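Side-chain contacts in exonuclease (Laribacter hongkongensis, PDB 3SYY), which digests double-stranded DNA with strict 5'-to-3' polarity as an alkaline exonuclease of the PD-(D/E)XK class that binds magnesium ions: residues Q37-E42 / S185-E190; M61-E66 / D156-D161; I76-E81 / M163-T168; I89-P92 / G96-A99; Q141-G146 / A175-I180. All blocks are in the same frame, centred on the assembly; numbering follows the deposited sequence.

Contact 1: residues Q37-E42 / S185-E190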
# COMPACT_ATOMS: atom_id res chain seq x y z
N GLN A 37 -6.34 5.43 19.06
CA GLN A 37 -4.98 5.19 19.56
C GLN A 37 -3.88 5.60 18.62
O GLN A 37 -2.85 6.13 19.05
CB GLN A 37 -4.85 3.74 20.08
CG GLN A 37 -5.88 3.50 21.26
CD GLN A 37 -6.03 4.75 22.27
OE1 GLN A 37 -5.01 5.21 22.88
NE2 GLN A 37 -7.30 5.28 22.43
N ASN A 38 -4.05 5.36 17.31
CA ASN A 38 -3.02 5.80 16.35
C ASN A 38 -2.89 7.32 16.28
O ASN A 38 -1.79 7.83 16.17
CB ASN A 38 -3.31 5.24 14.92
CG ASN A 38 -3.18 3.73 14.87
OD1 ASN A 38 -2.43 3.14 15.65
ND2 ASN A 38 -3.92 3.09 13.96
N TYR A 39 -4.01 8.03 16.34
CA TYR A 39 -3.94 9.51 16.37
C TYR A 39 -3.29 9.97 17.67
O TYR A 39 -2.48 10.87 17.66
CB TYR A 39 -5.37 10.09 16.27
CG TYR A 39 -5.44 11.58 16.06
CD1 TYR A 39 -4.50 12.24 15.28
CD2 TYR A 39 -6.47 12.33 16.64
CE1 TYR A 39 -4.58 13.63 15.08
CE2 TYR A 39 -6.55 13.69 16.44
CZ TYR A 39 -5.64 14.33 15.68
OH TYR A 39 -5.74 15.69 15.50
N MET A 40 -3.68 9.36 18.78
CA MET A 40 -3.07 9.71 20.09
C MET A 40 -1.53 9.59 20.00
O MET A 40 -0.80 10.52 20.36
CB MET A 40 -3.70 8.81 21.13
CG MET A 40 -2.90 8.61 22.37
SD MET A 40 -3.47 9.71 23.60
CE MET A 40 -5.17 9.19 23.83
N ALA A 41 -1.03 8.48 19.42
CA ALA A 41 0.40 8.26 19.24
C ALA A 41 0.99 9.35 18.36
O ALA A 41 2.08 9.89 18.63
CB ALA A 41 0.66 6.84 18.66
N GLU A 42 0.28 9.74 17.29
CA GLU A 42 0.77 10.78 16.43
C GLU A 42 0.95 12.10 17.20
O GLU A 42 1.94 12.82 17.01
CB GLU A 42 -0.26 11.10 15.32
CG GLU A 42 -0.10 10.41 14.00
CD GLU A 42 -1.28 10.79 13.08
OE1 GLU A 42 -2.16 9.94 12.89
OE2 GLU A 42 -1.31 11.95 12.64
N SER A 185 -12.06 16.57 24.98
CA SER A 185 -11.53 16.81 26.33
C SER A 185 -10.91 15.57 26.98
O SER A 185 -9.82 15.65 27.50
CB SER A 185 -12.61 17.45 27.22
OG SER A 185 -12.72 18.83 26.88
N ALA A 186 -11.62 14.45 26.94
CA ALA A 186 -11.12 13.20 27.52
C ALA A 186 -9.85 12.73 26.80
O ALA A 186 -8.88 12.29 27.44
CB ALA A 186 -12.17 12.15 27.43
N PHE A 187 -9.88 12.81 25.46
CA PHE A 187 -8.72 12.46 24.66
C PHE A 187 -7.53 13.36 24.94
O PHE A 187 -6.39 12.88 25.04
CB PHE A 187 -9.13 12.48 23.17
CG PHE A 187 -8.01 12.21 22.20
CD1 PHE A 187 -7.93 10.96 21.56
CD2 PHE A 187 -7.14 13.20 21.85
CE1 PHE A 187 -6.98 10.71 20.62
CE2 PHE A 187 -6.15 12.97 20.89
CZ PHE A 187 -6.09 11.67 20.28
N LEU A 188 -7.77 14.66 25.07
CA LEU A 188 -6.66 15.57 25.37
C LEU A 188 -6.12 15.31 26.80
O LEU A 188 -4.95 15.47 27.04
CB LEU A 188 -7.06 17.04 25.22
CG LEU A 188 -7.10 17.47 23.74
CD1 LEU A 188 -8.01 18.76 23.53
CD2 LEU A 188 -5.69 17.68 23.21
N ALA A 189 -6.98 14.88 27.71
CA ALA A 189 -6.54 14.61 29.10
C ALA A 189 -5.56 13.43 29.10
O ALA A 189 -4.51 13.51 29.75
CB ALA A 189 -7.76 14.33 30.00
N GLU A 190 -5.88 12.39 28.33
CA GLU A 190 -5.06 11.19 28.21
C GLU A 190 -3.77 11.46 27.52
O GLU A 190 -2.72 11.00 27.99
CB GLU A 190 -5.77 10.05 27.48
CG GLU A 190 -6.99 9.52 28.19
CD GLU A 190 -7.85 8.68 27.23
OE1 GLU A 190 -9.09 8.74 27.31
OE2 GLU A 190 -7.27 7.98 26.38
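The F187 ring carries the methyl end of M40 on one face, and the Y39 ring lies next to it. This is a Met-aromatic contact between helices 34-49 and 174-205, whose short segments cross at -50° with their axes 11.0 Å apart. M40 CE lies over the face, displaced toward the rim, 4.2 Å from the F187 ring centroid. M40 SD is above the same ring but more distant, 4.8 Å from its centroid. Bends at chi2 and chi3 of M40 curl the thioether over the ring. The Y39 and F187 planes are 28° apart and strongly offset, with little overlap. Their closest atoms are Y39 CD2 and F187 CZ, 3.7 Å apart. F187 reaches across because CG is anti to its backbone N (chi1 177°), and its CZ ends 3.6 Å from M40 CA. V16 and V24 also pack on F187, while the hydroxyl of Y39 bonds to the backbone N of T17. At the exposed side E190 comes down across the M40 side chain. Its carboxylate forms a salt bridge with R36 of the facing helix. The M40 methyl carbon CE lies 3.5 Å from E190 OE2.

Contact 2: residues M61-E66 / D156-D161; sequences MQRGTE and DDRLPD
R63, on helix 59-79, points toward a type I beta turn that runs from D156 to L159 and holds its partners D156, D157 and R158. The R63 and R158 side chains arrive from opposite directions. Their guanidinium groups lie flat on each other, centres 3.4 Å apart and planes at 3°, each CZ over the middle of the other group. Two like charges can probably meet this way because carboxylates lie close by. At the edge of the R63 group, near its plane, D157 OD2 stands 3.0 Å from R63 NH1. This salt bridge includes only a weak hydrogen bond, bent to 122°. D156 OD1 is 3.4 Å from R63 NH1 but well out of the guanidinium plane, a contact of charges alone. D156 also holds R158, which grips it side-on. R158 NE gives a 2.8 Å bond to the syn lone pair of D156 OD1, and R158 NH2 reaches D156 OD2 at 3.2 Å. The backbone N of R158 also bonds to D156 OD1, at 2.9 Å and from above the carboxylate plane. These bonds fix the rotation of the R158 group under R63. T118 supplies a further bond to D156 OD2, and R158 NH1 pairs with E53 of the third subunit. The arrangement is an arginine-arginine stack within a salt-bridge network, built on an Asx turn.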
# COMPACT_ATOMS: atom_id res chain seq x y z
N MET A 61 -4.87 13.51 -3.74
CA MET A 61 -4.79 14.51 -2.68
C MET A 61 -4.19 15.81 -3.19
O MET A 61 -4.72 16.88 -2.92
CB MET A 61 -3.97 14.01 -1.49
CG MET A 61 -4.79 13.77 -0.23
SD MET A 61 -4.18 12.38 0.77
CE MET A 61 -5.17 11.00 0.14
N GLN A 62 -3.09 15.71 -3.92
CA GLN A 62 -2.45 16.90 -4.45
C GLN A 62 -3.35 17.61 -5.48
O GLN A 62 -3.48 18.84 -5.46
CB GLN A 62 -1.10 16.52 -5.06
CG GLN A 62 -0.34 17.69 -5.71
CD GLN A 62 1.14 17.39 -5.93
OE1 GLN A 62 1.74 16.56 -5.22
NE2 GLN A 62 1.74 18.07 -6.91
N ARG A 63 -3.94 16.82 -6.38
CA ARG A 63 -4.80 17.35 -7.44
C ARG A 63 -5.97 18.08 -6.75
O ARG A 63 -6.29 19.22 -7.10
CB ARG A 63 -5.31 16.22 -8.34
CG ARG A 63 -6.18 16.73 -9.50
CD ARG A 63 -7.25 15.72 -9.83
NE ARG A 63 -8.40 16.40 -10.41
CZ ARG A 63 -9.47 16.81 -9.72
NH1 ARG A 63 -10.44 17.42 -10.39
NH2 ARG A 63 -9.58 16.60 -8.40
N GLY A 64 -6.52 17.43 -5.74
CA GLY A 64 -7.57 17.96 -4.88
C GLY A 64 -7.28 19.31 -4.25
O GLY A 64 -8.09 20.24 -4.37
N THR A 65 -6.13 19.42 -3.57
CA THR A 65 -5.70 20.65 -2.90
C THR A 65 -5.57 21.77 -3.91
O THR A 65 -5.98 22.91 -3.62
CB THR A 65 -4.34 20.46 -2.12
OG1 THR A 65 -4.53 19.43 -1.14
CG2 THR A 65 -3.93 21.71 -1.40
N GLU A 66 -5.05 21.45 -5.09
CA GLU A 66 -4.87 22.44 -6.12
C GLU A 66 -6.18 22.93 -6.73
O GLU A 66 -6.24 24.04 -7.23
CB GLU A 66 -3.97 21.93 -7.23
CG GLU A 66 -2.49 22.16 -6.91
CD GLU A 66 -1.58 21.68 -7.99
OE1 GLU A 66 -1.74 20.50 -8.40
OE2 GLU A 66 -0.70 22.45 -8.42
N ASP A 156 -15.94 18.63 -8.69
CA ASP A 156 -15.07 17.92 -9.62
C ASP A 156 -15.26 18.46 -11.03
O ASP A 156 -16.27 18.17 -11.67
CB ASP A 156 -15.40 16.42 -9.59
CG ASP A 156 -14.36 15.58 -10.39
OD1 ASP A 156 -13.52 16.15 -11.11
OD2 ASP A 156 -14.39 14.37 -10.24
N ASP A 157 -14.25 19.16 -11.52
CA ASP A 157 -14.31 19.74 -12.83
C ASP A 157 -14.15 18.75 -13.98
O ASP A 157 -14.26 19.15 -15.15
CB ASP A 157 -13.27 20.85 -12.94
CG ASP A 157 -11.85 20.33 -12.95
OD1 ASP A 157 -10.98 21.03 -13.41
OD2 ASP A 157 -11.58 19.20 -12.50
N ARG A 158 -13.90 17.47 -13.69
CA ARG A 158 -13.76 16.51 -14.82
C ARG A 158 -15.10 16.11 -15.40
O ARG A 158 -15.14 15.55 -16.50
CB ARG A 158 -13.01 15.25 -14.35
CG ARG A 158 -11.58 15.60 -13.98
CD ARG A 158 -10.89 14.47 -13.17
NE ARG A 158 -11.40 14.46 -11.81
CZ ARG A 158 -10.79 13.87 -10.78
NH1 ARG A 158 -9.61 13.27 -10.98
NH2 ARG A 158 -11.34 13.93 -9.57
N LEU A 159 -16.18 16.38 -14.66
CA LEU A 159 -17.51 15.91 -14.99
C LEU A 159 -18.22 16.91 -15.92
O LEU A 159 -17.76 18.02 -16.04
CB LEU A 159 -18.30 15.73 -13.70
CG LEU A 159 -17.90 14.45 -12.94
CD1 LEU A 159 -18.49 14.43 -11.61
CD2 LEU A 159 -18.38 13.20 -13.70
N PRO A 160 -19.36 16.52 -16.54
CA PRO A 160 -20.18 17.51 -17.28
C PRO A 160 -20.58 18.66 -16.34
O PRO A 160 -20.68 18.44 -15.13
CB PRO A 160 -21.44 16.71 -17.61
CG PRO A 160 -20.92 15.29 -17.76
CD PRO A 160 -19.99 15.20 -16.54
N ASP A 161 -20.85 19.84 -16.91
CA ASP A 161 -21.15 21.02 -16.12
C ASP A 161 -22.21 20.80 -15.06
O ASP A 161 -22.03 21.24 -13.92
CB ASP A 161 -21.51 22.26 -16.98
CG ASP A 161 -21.79 23.49 -16.10
OD1 ASP A 161 -20.83 24.06 -15.49
OD2 ASP A 161 -22.98 23.85 -15.96

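Contact 3: residues I76-E81 / M163-T168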
# COMPACT_ATOMS: atom_id res chain seq x y z
N ILE A 76 -18.90 30.79 -4.71
CA ILE A 76 -19.26 32.26 -4.74
C ILE A 76 -20.07 32.59 -6.03
O ILE A 76 -21.05 33.36 -6.01
CB ILE A 76 -18.02 33.15 -4.59
CG1 ILE A 76 -17.29 32.89 -3.26
CG2 ILE A 76 -18.37 34.70 -4.63
CD1 ILE A 76 -15.80 33.29 -3.35
N ILE A 77 -19.69 31.99 -7.15
CA ILE A 77 -20.48 32.16 -8.40
C ILE A 77 -21.89 31.69 -8.18
O ILE A 77 -22.85 32.43 -8.49
CB ILE A 77 -19.85 31.42 -9.58
CG1 ILE A 77 -18.54 32.09 -9.94
CG2 ILE A 77 -20.79 31.38 -10.79
CD1 ILE A 77 -17.70 31.28 -10.94
N GLU A 78 -22.03 30.51 -7.59
CA GLU A 78 -23.33 29.91 -7.38
C GLU A 78 -24.17 30.62 -6.32
O GLU A 78 -25.42 30.53 -6.34
CB GLU A 78 -23.23 28.42 -7.06
CG GLU A 78 -22.53 27.59 -8.14
CD GLU A 78 -23.42 27.30 -9.33
OE1 GLU A 78 -22.90 26.87 -10.38
OE2 GLU A 78 -24.65 27.48 -9.21
N THR A 79 -23.54 31.29 -5.36
CA THR A 79 -24.32 31.74 -4.22
C THR A 79 -24.26 33.24 -4.03
O THR A 79 -25.13 33.80 -3.38
CB THR A 79 -23.80 31.15 -2.88
OG1 THR A 79 -22.44 31.59 -2.70
CG2 THR A 79 -23.92 29.63 -2.83
N GLY A 80 -23.22 33.89 -4.50
CA GLY A 80 -23.02 35.31 -4.22
C GLY A 80 -22.60 35.67 -2.81
O GLY A 80 -22.69 36.85 -2.41
N GLU A 81 -22.13 34.68 -2.03
CA GLU A 81 -21.76 34.93 -0.61
C GLU A 81 -20.40 35.62 -0.50
O GLU A 81 -19.54 35.46 -1.37
CB GLU A 81 -21.76 33.64 0.20
CG GLU A 81 -23.07 32.95 0.30
CD GLU A 81 -23.92 33.38 1.54
OE1 GLU A 81 -23.55 34.31 2.26
OE2 GLU A 81 -24.97 32.76 1.77
N MET A 163 -22.92 18.36 -13.33
CA MET A 163 -22.53 17.42 -12.24
C MET A 163 -21.28 17.85 -11.47
O MET A 163 -20.87 17.15 -10.56
CB MET A 163 -22.24 16.02 -12.81
CG MET A 163 -23.43 15.34 -13.37
SD MET A 163 -22.97 13.66 -13.95
CE MET A 163 -24.47 13.16 -14.79
N GLN A 164 -20.68 18.98 -11.82
CA GLN A 164 -19.40 19.38 -11.26
C GLN A 164 -19.53 19.87 -9.81
O GLN A 164 -18.59 19.71 -9.01
CB GLN A 164 -18.77 20.46 -12.10
CG GLN A 164 -18.31 19.98 -13.49
CD GLN A 164 -17.80 21.09 -14.38
OE1 GLN A 164 -17.23 20.82 -15.46
NE2 GLN A 164 -18.03 22.32 -13.99
N TYR A 165 -20.69 20.47 -9.49
CA TYR A 165 -20.84 21.25 -8.25
C TYR A 165 -21.94 20.75 -7.37
O TYR A 165 -23.07 20.54 -7.85
CB TYR A 165 -21.05 22.72 -8.59
CG TYR A 165 -21.35 23.57 -7.39
CD1 TYR A 165 -20.33 24.08 -6.59
CD2 TYR A 165 -22.67 23.91 -7.08
CE1 TYR A 165 -20.62 24.90 -5.48
CE2 TYR A 165 -22.98 24.72 -6.02
CZ TYR A 165 -21.97 25.23 -5.22
OH TYR A 165 -22.36 26.02 -4.17
N PHE A 166 -21.61 20.47 -6.09
CA PHE A 166 -22.60 20.01 -5.13
C PHE A 166 -22.42 20.80 -3.86
O PHE A 166 -21.28 21.05 -3.42
CB PHE A 166 -22.43 18.50 -4.81
CG PHE A 166 -23.26 18.04 -3.63
CD1 PHE A 166 -24.53 17.58 -3.82
CD2 PHE A 166 -22.76 18.13 -2.33
CE1 PHE A 166 -25.30 17.17 -2.77
CE2 PHE A 166 -23.51 17.73 -1.26
CZ PHE A 166 -24.78 17.22 -1.47
N CYS A 167 -23.54 21.23 -3.27
CA CYS A 167 -23.45 21.98 -2.02
C CYS A 167 -24.67 21.67 -1.19
O CYS A 167 -25.82 21.58 -1.73
CB CYS A 167 -23.25 23.47 -2.27
SG CYS A 167 -23.30 24.50 -0.75
N THR A 168 -24.45 21.46 0.11
CA THR A 168 -25.60 21.24 1.05
C THR A 168 -25.24 21.89 2.39
O THR A 168 -24.05 21.93 2.77
CB THR A 168 -25.96 19.76 1.20
OG1 THR A 168 -27.24 19.61 1.84
CG2 THR A 168 -24.88 18.95 2.02
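E78 lays its aliphatic part over the ring of Y165, a CH-pi contact between the C-terminal end of helix 59-79 and strand 165-171. That strand is an outermost one within the chain in the mixed sheet of this PD-(D/E)XK nuclease, and the contact joins it to the helix at the surface. E78 CG sits 3.8 Å from the Y165 ring centroid and 18° off the ring normal, displaced toward the rim. Its closest ring atom is Y165 CE2, 3.6 Å away. The two side chains run alongside each other, pointing opposite ways. E78 bends at chi2 (-78°), which leaves the carboxylate plane 18° from that of the ring. E78 CD comes within 4.1 Å of Y165 CD2.

The polar links lie beside this packing. E78 OE1 forms a salt bridge with R74 one turn earlier, and this probably steadies the carboxylate. R74 and Y75 also touch Y165 from the same helix, and V153 packs on it from the neighbouring strand. T79 OG1 accepts a bond from the backbone N of E81 at 3.2 Å, an ST turn that leads the chain out of the helix through G80, whose phi is positive. The same hydroxyl is hydrogen-bonded to the carbonyl O of Y75. The methyl of T79 faces the phenol end of Y165, with T79 CG2 4.2 Å from Y165 OH.

Contact 4: residues I89-P92 / G96-A99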
# COMPACT_ATOMS: atom_id res chain seq x y z
N ILE A 89 -8.36 28.28 13.79
CA ILE A 89 -9.09 28.96 14.84
C ILE A 89 -9.10 28.05 16.05
O ILE A 89 -9.64 26.94 16.00
CB ILE A 89 -10.57 29.20 14.42
CG1 ILE A 89 -10.64 29.94 13.07
CG2 ILE A 89 -11.37 29.94 15.52
CD1 ILE A 89 -10.04 31.30 13.13
N ASP A 90 -8.54 28.51 17.16
CA ASP A 90 -8.55 27.71 18.39
C ASP A 90 -9.94 27.62 19.02
O ASP A 90 -10.77 28.54 18.91
CB ASP A 90 -7.47 28.24 19.35
CG ASP A 90 -6.06 28.03 18.79
OD1 ASP A 90 -5.71 26.89 18.37
OD2 ASP A 90 -5.31 29.00 18.71
N HIS A 91 -10.25 26.49 19.64
CA HIS A 91 -11.51 26.36 20.32
C HIS A 91 -11.53 27.45 21.40
O HIS A 91 -10.48 27.76 21.98
CB HIS A 91 -11.66 24.97 20.92
CG HIS A 91 -12.95 24.74 21.62
ND1 HIS A 91 -14.02 24.07 21.04
CD2 HIS A 91 -13.36 25.09 22.87
CE1 HIS A 91 -15.02 24.02 21.90
NE2 HIS A 91 -14.64 24.61 23.02
N PRO A 92 -12.69 28.10 21.60
CA PRO A 92 -12.68 29.23 22.57
C PRO A 92 -12.21 28.85 24.01
O PRO A 92 -11.58 29.68 24.65
CB PRO A 92 -14.15 29.74 22.55
CG PRO A 92 -14.96 28.64 21.90
CD PRO A 92 -13.99 27.95 20.92
N GLY A 96 -5.49 23.24 23.06
CA GLY A 96 -4.88 22.20 22.20
C GLY A 96 -5.86 21.62 21.18
O GLY A 96 -5.76 20.45 20.79
N PHE A 97 -6.84 22.45 20.77
CA PHE A 97 -7.94 21.99 19.91
C PHE A 97 -8.33 23.15 19.00
O PHE A 97 -8.51 24.29 19.46
CB PHE A 97 -9.11 21.57 20.79
CG PHE A 97 -10.35 20.98 20.09
CD1 PHE A 97 -11.61 21.14 20.71
CD2 PHE A 97 -10.29 20.23 18.91
CE1 PHE A 97 -12.79 20.59 20.17
CE2 PHE A 97 -11.46 19.67 18.35
CZ PHE A 97 -12.72 19.82 18.97
N GLY A 98 -8.45 22.85 17.71
CA GLY A 98 -8.71 23.89 16.75
C GLY A 98 -9.29 23.39 15.45
O GLY A 98 -9.45 22.17 15.24
N ALA A 99 -9.64 24.34 14.58
CA ALA A 99 -10.33 23.97 13.33
C ALA A 99 -9.91 24.91 12.23
O ALA A 99 -9.65 26.09 12.48
CB ALA A 99 -11.87 24.02 13.52
O HOH W 1 -6.07 25.39 20.85
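I89 and A99 form an antiparallel hydrogen-bonded pair. I89 N reaches A99 O at 2.9 Å and almost straight, 178° at the hydrogen. The return bond from A99 N to I89 O is 3.0 Å and more bent, 149°. D90 and G98 form the next pair, a non-hydrogen-bonded one. H91 N then closes on F97 O at 2.8 Å. G98 has no side chain on the face that carries the D90 side chain, and G98 CA and D90 CA come to 4.2 Å.

The side chains add a second layer. The H91 and F97 rings are near parallel, 16° apart, but slid so far that they hardly overlap. H91 CB lies 3.8 Å from F97 CD1. Both residues hold CG anti to the backbone N, which sends both rings off the same side of the hairpin, at an angle to each other. On the D90 side a water bridges the strands. It accepts from F97 N at 3.0 Å and lies 2.9 Å from D90 OD1, to which it probably donates. K15 forms a salt bridge with the same carboxylate oxygen.

Further out, C144 packs on H91 and A99, while V184 and L188 pack on F97. V16 bonds to the backbone of G96 and G98, adding a parallel third strand. The whole is a short beta hairpin. Its second strand leads straight into S100, a residue of the magnesium site.

Contact 5: residues Q141-G146 / A175-I180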
# COMPACT_ATOMS: atom_id res chain seq x y z
N GLN A 141 -15.81 22.61 13.45
CA GLN A 141 -15.47 23.93 12.93
C GLN A 141 -16.45 25.00 13.50
O GLN A 141 -16.02 26.09 13.90
CB GLN A 141 -15.56 23.94 11.39
CG GLN A 141 -14.38 23.34 10.68
CD GLN A 141 -14.74 22.96 9.22
OE1 GLN A 141 -13.89 22.48 8.47
NE2 GLN A 141 -15.97 23.21 8.84
N MET A 142 -17.72 24.62 13.58
CA MET A 142 -18.77 25.47 14.21
C MET A 142 -18.51 25.68 15.72
O MET A 142 -18.58 26.82 16.22
CB MET A 142 -20.15 24.88 13.94
CG MET A 142 -20.56 25.21 12.49
SD MET A 142 -22.22 24.70 12.04
CE MET A 142 -22.05 23.02 11.46
N ALA A 143 -18.13 24.60 16.40
CA ALA A 143 -17.67 24.66 17.82
C ALA A 143 -16.57 25.65 18.03
O ALA A 143 -16.65 26.50 18.95
CB ALA A 143 -17.25 23.31 18.30
N CYS A 144 -15.53 25.58 17.19
CA CYS A 144 -14.40 26.48 17.34
C CYS A 144 -14.66 27.94 16.99
O CYS A 144 -14.04 28.84 17.59
CB CYS A 144 -13.20 26.00 16.56
SG CYS A 144 -12.52 24.44 17.22
N THR A 145 -15.54 28.20 16.04
CA THR A 145 -15.71 29.55 15.54
C THR A 145 -16.94 30.22 16.09
O THR A 145 -17.09 31.42 15.88
CB THR A 145 -15.92 29.59 13.99
OG1 THR A 145 -16.96 28.66 13.64
CG2 THR A 145 -14.59 29.31 13.24
N GLY A 146 -17.85 29.46 16.68
CA GLY A 146 -19.14 30.03 17.10
C GLY A 146 -20.13 30.21 15.96
O GLY A 146 -21.21 30.81 16.14
N ALA A 175 -26.10 19.54 20.50
CA ALA A 175 -25.94 18.24 21.14
C ALA A 175 -24.71 17.50 20.66
O ALA A 175 -23.95 16.94 21.50
CB ALA A 175 -27.17 17.37 20.95
N LEU A 176 -24.48 17.47 19.33
CA LEU A 176 -23.32 16.77 18.80
C LEU A 176 -22.05 17.51 19.21
O LEU A 176 -21.06 16.87 19.57
CB LEU A 176 -23.37 16.60 17.27
CG LEU A 176 -22.24 15.73 16.66
CD1 LEU A 176 -22.07 14.40 17.38
CD2 LEU A 176 -22.46 15.49 15.18
N ILE A 177 -22.08 18.83 19.13
CA ILE A 177 -20.97 19.62 19.58
C ILE A 177 -20.63 19.31 21.08
O ILE A 177 -19.46 19.17 21.40
CB ILE A 177 -21.23 21.12 19.32
CG1 ILE A 177 -21.10 21.42 17.81
CG2 ILE A 177 -20.28 22.03 20.14
CD1 ILE A 177 -21.47 22.85 17.43
N ALA A 178 -21.63 19.18 21.95
CA ALA A 178 -21.30 18.97 23.38
C ALA A 178 -20.63 17.61 23.53
O ALA A 178 -19.64 17.47 24.27
CB ALA A 178 -22.54 19.08 24.25
N GLU A 179 -21.12 16.62 22.79
CA GLU A 179 -20.56 15.28 22.79
C GLU A 179 -19.13 15.24 22.22
O GLU A 179 -18.25 14.60 22.82
CB GLU A 179 -21.52 14.36 22.05
CG GLU A 179 -21.03 12.97 21.71
CD GLU A 179 -22.03 12.26 20.79
OE1 GLU A 179 -23.23 12.65 20.78
OE2 GLU A 179 -21.62 11.31 20.07
N ILE A 180 -18.88 15.96 21.13
CA ILE A 180 -17.53 16.13 20.56
C ILE A 180 -16.59 16.74 21.61
O ILE A 180 -15.47 16.25 21.82
CB ILE A 180 -17.53 17.04 19.31
CG1 ILE A 180 -18.22 16.32 18.13
CG2 ILE A 180 -16.10 17.42 18.89
CD1 ILE A 180 -18.52 17.29 16.90
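Q141 O is held by two donors from T145, just beyond M142 and A143, the residues that meet I177 across the contact. T145 OG1 donates at 2.7 Å and T145 N at 3.0 Å, from opposite faces of the carbonyl plane. The OG1 bond makes the hydroxyl part of the last helical turn. T145 OG1 in turn accepts a bond from the backbone N of R147. G146 N closes on M142 O at 2.8 Å, and G146 then leaves the helix with a positive phi.

Between the segments the contact is wholly apolar. A143 CB points toward I177 and touches its branch methyl CG2 at 3.8 Å. The small side chain of A143 allows close approach, with A143 CA and I177 CA 6.3 Å apart. I177 turns CG2 anti to its backbone N, while CG1 lies beside that N (chi1 -73°). Its longer arm is extended and carries CD1 to the A143 backbone, 3.9 Å from A143 N. The same I177 CD1 lies 4.2 Å from M142 CB.

This is helix-to-helix packing in the PD-(D/E)XK nuclease fold, between the C-terminal end of helix 132-145 and the start of the long helix 174-205. L110 packs on Q141, M142 and T145 from strand 109-114, which also carries the magnesium ligands E112 and I113; the M142 side chain is about 9 Å from that of E112. One turn along from I177, I180 packs on Q139 and T140 of helix 132-145.

Contacts 1 and 5 share helix 174-205, with centres 18 Å apart, and contact 4 lies close to both. L188 of contact 1 packs on G96 and F97, with L188 CD2 3.7 Å from G96 O. Contact 5 touches contact 4 through A99 CB and Q141 CA, 3.6 Å apart. Contacts 2 and 3 share helix 59-79 elsewhere in the chain, centres 14 Å apart, and D156 and Q164 bond through their backbones. Contacts 1 and 2 lie on opposite sides of the chain's centre, 33 Å between centres. The magnesium site lies nearest contact 4: the A99 side chain is about 8 Å from an ion, against 12 to 13 Å for the others.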